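Local coordinates for DUF5751 domain-containing protein (Sulfolobus tokodaii, PDB 2RBG) that is of unknown function, an archaeal DUF5751 protein with a five-stranded parallel sheet flanked by helices, found here as a two-chain assembly, at residues Cys94-Glu97 with Asn98-Phe101; Ile118-Phe121 with Cys122-Leu125. All blocks are in the same frame, centred on the assembly; numbering follows the deposited sequence.

In the fold
Both contacts are turns at the C-terminal ends of neighbouring parallel strands. Contact 1 leads from strand 89-94 into helix 99-107; contact 2 runs from the end of strand 117-121, one of the two outermost strands within the chain, into a turn. A disulfide joins them, Cys94 SG to Cys122 SG at 2.0 Å. Lys99 NZ lies 2.7 Å from Leu125 O, a probable hydrogen bond. Their centres are about 11 Å apart. Contact 2 is more buried and pairs a salt bridge with apolar packing. Contact 1 is partly buried and mostly polar; two waters bridge loop carbonyls to amides of the first helical turn. The second subunit touches Asp96 alone in contact 1 but several residues of contact 2.

Contact 1 (Cys94-Glu97 with Asn98-Phe101); sequences CDDE and NKVF
Asp95 and Asn98 run alongside each other, and both their side chains and their backbones are bonded. Asn98 ND2 donates one of its hydrogens to the syn lone pair of Asp95 OD1 at 2.7 Å. The carboxylate and amide planes are only 22° apart. At chi1 41° the Asp95 carboxylate is tucked over its own backbone, which brings OD1 round to the amide. Asn98 N bonds to Asp95 O at 2.9 Å. Asp95 OD2 is held by Asn13 and Asn16, and Asn98 OD1 by Lys72.

This is a strand-to-helix connection in a parallel alpha/beta fold, and Asn98 is the N-cap of helix 99-107. Its side chain makes no capping bond. Water 1 links Asp96 O to Val100 N, and water 2 links Glu97 O to Phe101 N, so solvent serves two amides of the first turn.

The charged pair is looser. Asp96 OD1 and Lys99 NZ form a salt bridge at 3.6 Å. Both residues have stronger partners elsewhere: Asp96 OD2 forms a salt bridge with Lys84 of the second subunit, and Lys99 NZ bonds to Leu125 O.

Nonpolar contact comes from the disulfide sulfur. Cys94 SG rests 3.5 Å from Lys99 CA.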
# COMPACT_ATOMS: atom_id res chain seq x y z
N CYS A 94 3.64 8.81 4.74
CA CYS A 94 4.19 10.01 4.13
C CYS A 94 3.44 10.31 2.84
O CYS A 94 2.65 9.49 2.36
CB CYS A 94 5.68 9.83 3.79
SG CYS A 94 6.02 8.93 2.23
N ASP A 95 3.64 11.52 2.31
CA ASP A 95 3.05 11.88 1.03
C ASP A 95 4.24 12.10 0.10
O ASP A 95 5.39 12.05 0.55
CB ASP A 95 2.16 13.14 1.11
CG ASP A 95 2.75 14.24 1.98
OD1 ASP A 95 3.98 14.28 2.18
OD2 ASP A 95 1.95 15.08 2.46
N ASP A 96 3.99 12.32 -1.19
CA ASP A 96 5.09 12.49 -2.14
C ASP A 96 6.12 13.54 -1.76
O ASP A 96 7.32 13.33 -1.93
CB ASP A 96 4.53 12.82 -3.53
CG ASP A 96 3.87 11.63 -4.19
OD1 ASP A 96 4.48 10.54 -4.18
OD2 ASP A 96 2.76 11.79 -4.72
N GLU A 97 5.66 14.67 -1.24
CA GLU A 97 6.55 15.75 -0.84
C GLU A 97 7.53 15.36 0.26
O GLU A 97 8.57 15.99 0.42
CB GLU A 97 5.74 16.97 -0.39
CG GLU A 97 4.97 17.67 -1.50
CD GLU A 97 4.00 16.75 -2.22
OE1 GLU A 97 3.18 16.10 -1.53
OE2 GLU A 97 4.05 16.69 -3.47
N ASN A 98 7.20 14.31 1.01
CA ASN A 98 8.06 13.88 2.11
C ASN A 98 8.56 12.44 1.99
O ASN A 98 9.12 11.90 2.95
CB ASN A 98 7.31 14.05 3.43
CG ASN A 98 6.96 15.50 3.72
OD1 ASN A 98 7.83 16.31 4.04
ND2 ASN A 98 5.68 15.83 3.58
N LYS A 99 8.36 11.83 0.83
CA LYS A 99 8.78 10.45 0.62
C LYS A 99 10.29 10.22 0.72
O LYS A 99 10.73 9.24 1.33
CB LYS A 99 8.27 9.94 -0.73
CG LYS A 99 8.60 8.48 -1.01
CD LYS A 99 7.81 7.95 -2.19
CE LYS A 99 8.08 8.74 -3.46
NZ LYS A 99 7.23 8.27 -4.59
N VAL A 100 11.08 11.10 0.13
CA VAL A 100 12.53 10.96 0.19
C VAL A 100 12.99 11.07 1.65
O VAL A 100 13.80 10.28 2.12
CB VAL A 100 13.25 12.06 -0.63
CG1 VAL A 100 14.76 11.97 -0.43
CG2 VAL A 100 12.90 11.90 -2.11
N PHE A 101 12.43 12.05 2.35
CA PHE A 101 12.76 12.26 3.75
C PHE A 101 12.41 11.04 4.60
O PHE A 101 13.27 10.47 5.29
CB PHE A 101 12.01 13.48 4.29
CG PHE A 101 12.19 13.70 5.76
CD1 PHE A 101 13.44 14.03 6.28
CD2 PHE A 101 11.11 13.59 6.63
CE1 PHE A 101 13.61 14.25 7.65
CE2 PHE A 101 11.27 13.80 8.00
CZ PHE A 101 12.52 14.13 8.51
O HOH W 1 10.07 13.44 -1.40
O HOH W 2 11.18 14.35 1.11

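Contact 2 (Ile118-Phe121 with Cys122-Leu125); sequences IKDF and CRKL
Asp120 uses both carboxylate oxygens to hold Arg123, and each oxygen has its own task. OD1 accepts the backbone N of Arg123 at 2.9 Å, on its syn side and 25° out of the carboxylate plane. OD2 takes the side chain. Arg123 NE reaches it at 2.8 Å in a salt bridge, and NH2 adds a weak bond. The carboxylate lies at the edge of the guanidinium, with the two planes 21° apart, although NE meets OD2 from above the carboxylate plane. The arginine chain bends at chi3 (-66°), which turns NE and NH2 back to the same oxygen.

The buried side of the contact is closely packed. Leu125 CD2 sits over one face of the Phe121 ring, 4.0 Å from CZ. Tyr20 and Lys23 also meet this ring, the lysine in a cation-pi contact, and Ile77 of the second subunit packs on it. Cys122 is buried as well, and its disulfide ties the turn to Cys94 at the end of the neighbouring strand.

Cys122 to Leu125 form a type I beta turn, closed by Leu125 N to Cys122 O at 3.1 Å. Its middle residues, Arg123 and Lys124, face outward, while Cys122 and Leu125 are buried. Lys124 is the loose part: its side chain makes no contact with 118-121, and NZ goes instead to a salt bridge with Glu74 of the second subunit. Water 3 lies 2.6 Å from Asp120 O and accepts from Lys124 N at 2.7 Å.

Asp120 is buried, and its charge faces a main-chain N-H as well as a guanidinium. These partners probably favour the ionised carboxylate. With three bonds to one residue, Asp120 fixes both the backbone and the side chain of Arg123 as the chain leaves the strand.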
# COMPACT_ATOMS: atom_id res chain seq x y z
N ILE A 118 4.25 -3.14 9.79
CA ILE A 118 2.87 -3.57 9.66
C ILE A 118 2.19 -2.97 8.43
O ILE A 118 1.48 -3.66 7.70
CB ILE A 118 2.05 -3.18 10.90
CG1 ILE A 118 2.63 -3.86 12.14
CG2 ILE A 118 0.58 -3.56 10.71
CD1 ILE A 118 2.00 -3.41 13.43
N LYS A 119 2.41 -1.68 8.22
CA LYS A 119 1.83 -0.99 7.08
C LYS A 119 2.73 0.18 6.71
O LYS A 119 3.20 0.90 7.59
CB LYS A 119 0.43 -0.46 7.42
CG LYS A 119 -0.21 0.42 6.33
CD LYS A 119 -0.47 -0.34 5.03
CE LYS A 119 -1.08 0.55 3.95
NZ LYS A 119 -2.49 0.95 4.25
N ASP A 120 2.98 0.34 5.42
CA ASP A 120 3.80 1.42 4.93
C ASP A 120 3.01 2.13 3.84
O ASP A 120 2.92 1.63 2.72
CB ASP A 120 5.11 0.88 4.35
CG ASP A 120 6.07 1.99 3.93
OD1 ASP A 120 5.65 2.91 3.19
OD2 ASP A 120 7.25 1.94 4.33
N PHE A 121 2.40 3.26 4.18
CA PHE A 121 1.67 4.03 3.18
C PHE A 121 2.65 5.15 2.88
O PHE A 121 2.49 6.28 3.35
CB PHE A 121 0.38 4.61 3.75
CG PHE A 121 -0.53 5.20 2.70
CD1 PHE A 121 -1.40 4.38 1.99
CD2 PHE A 121 -0.48 6.55 2.41
CE1 PHE A 121 -2.21 4.91 0.99
CE2 PHE A 121 -1.28 7.09 1.40
CZ PHE A 121 -2.15 6.27 0.69
N CYS A 122 3.67 4.84 2.09
CA CYS A 122 4.69 5.82 1.78
C CYS A 122 5.60 5.44 0.63
O CYS A 122 5.49 5.99 -0.47
CB CYS A 122 5.52 6.08 3.04
SG CYS A 122 6.92 7.21 2.82
N ARG A 123 6.50 4.50 0.87
CA ARG A 123 7.47 4.09 -0.15
C ARG A 123 6.92 3.54 -1.47
O ARG A 123 7.56 3.72 -2.51
CB ARG A 123 8.46 3.11 0.47
CG ARG A 123 9.40 3.79 1.47
CD ARG A 123 10.37 2.83 2.12
NE ARG A 123 9.68 1.85 2.97
CZ ARG A 123 10.29 0.88 3.63
NH1 ARG A 123 11.61 0.75 3.56
NH2 ARG A 123 9.58 0.04 4.38
N LYS A 124 5.76 2.90 -1.45
CA LYS A 124 5.19 2.37 -2.69
C LYS A 124 4.36 3.41 -3.44
O LYS A 124 3.83 3.12 -4.52
CB LYS A 124 4.33 1.13 -2.42
CG LYS A 124 5.12 -0.16 -2.14
CD LYS A 124 4.18 -1.35 -1.97
CE LYS A 124 4.94 -2.66 -1.75
NZ LYS A 124 4.01 -3.84 -1.66
N LEU A 125 4.23 4.61 -2.89
CA LEU A 125 3.46 5.66 -3.56
C LEU A 125 4.20 6.13 -4.81
O LEU A 125 5.41 6.32 -4.78
CB LEU A 125 3.24 6.86 -2.64
CG LEU A 125 2.26 6.69 -1.48
CD1 LEU A 125 2.36 7.90 -0.56
CD2 LEU A 125 0.84 6.54 -2.02
O HOH W 3 4.52 1.91 0.72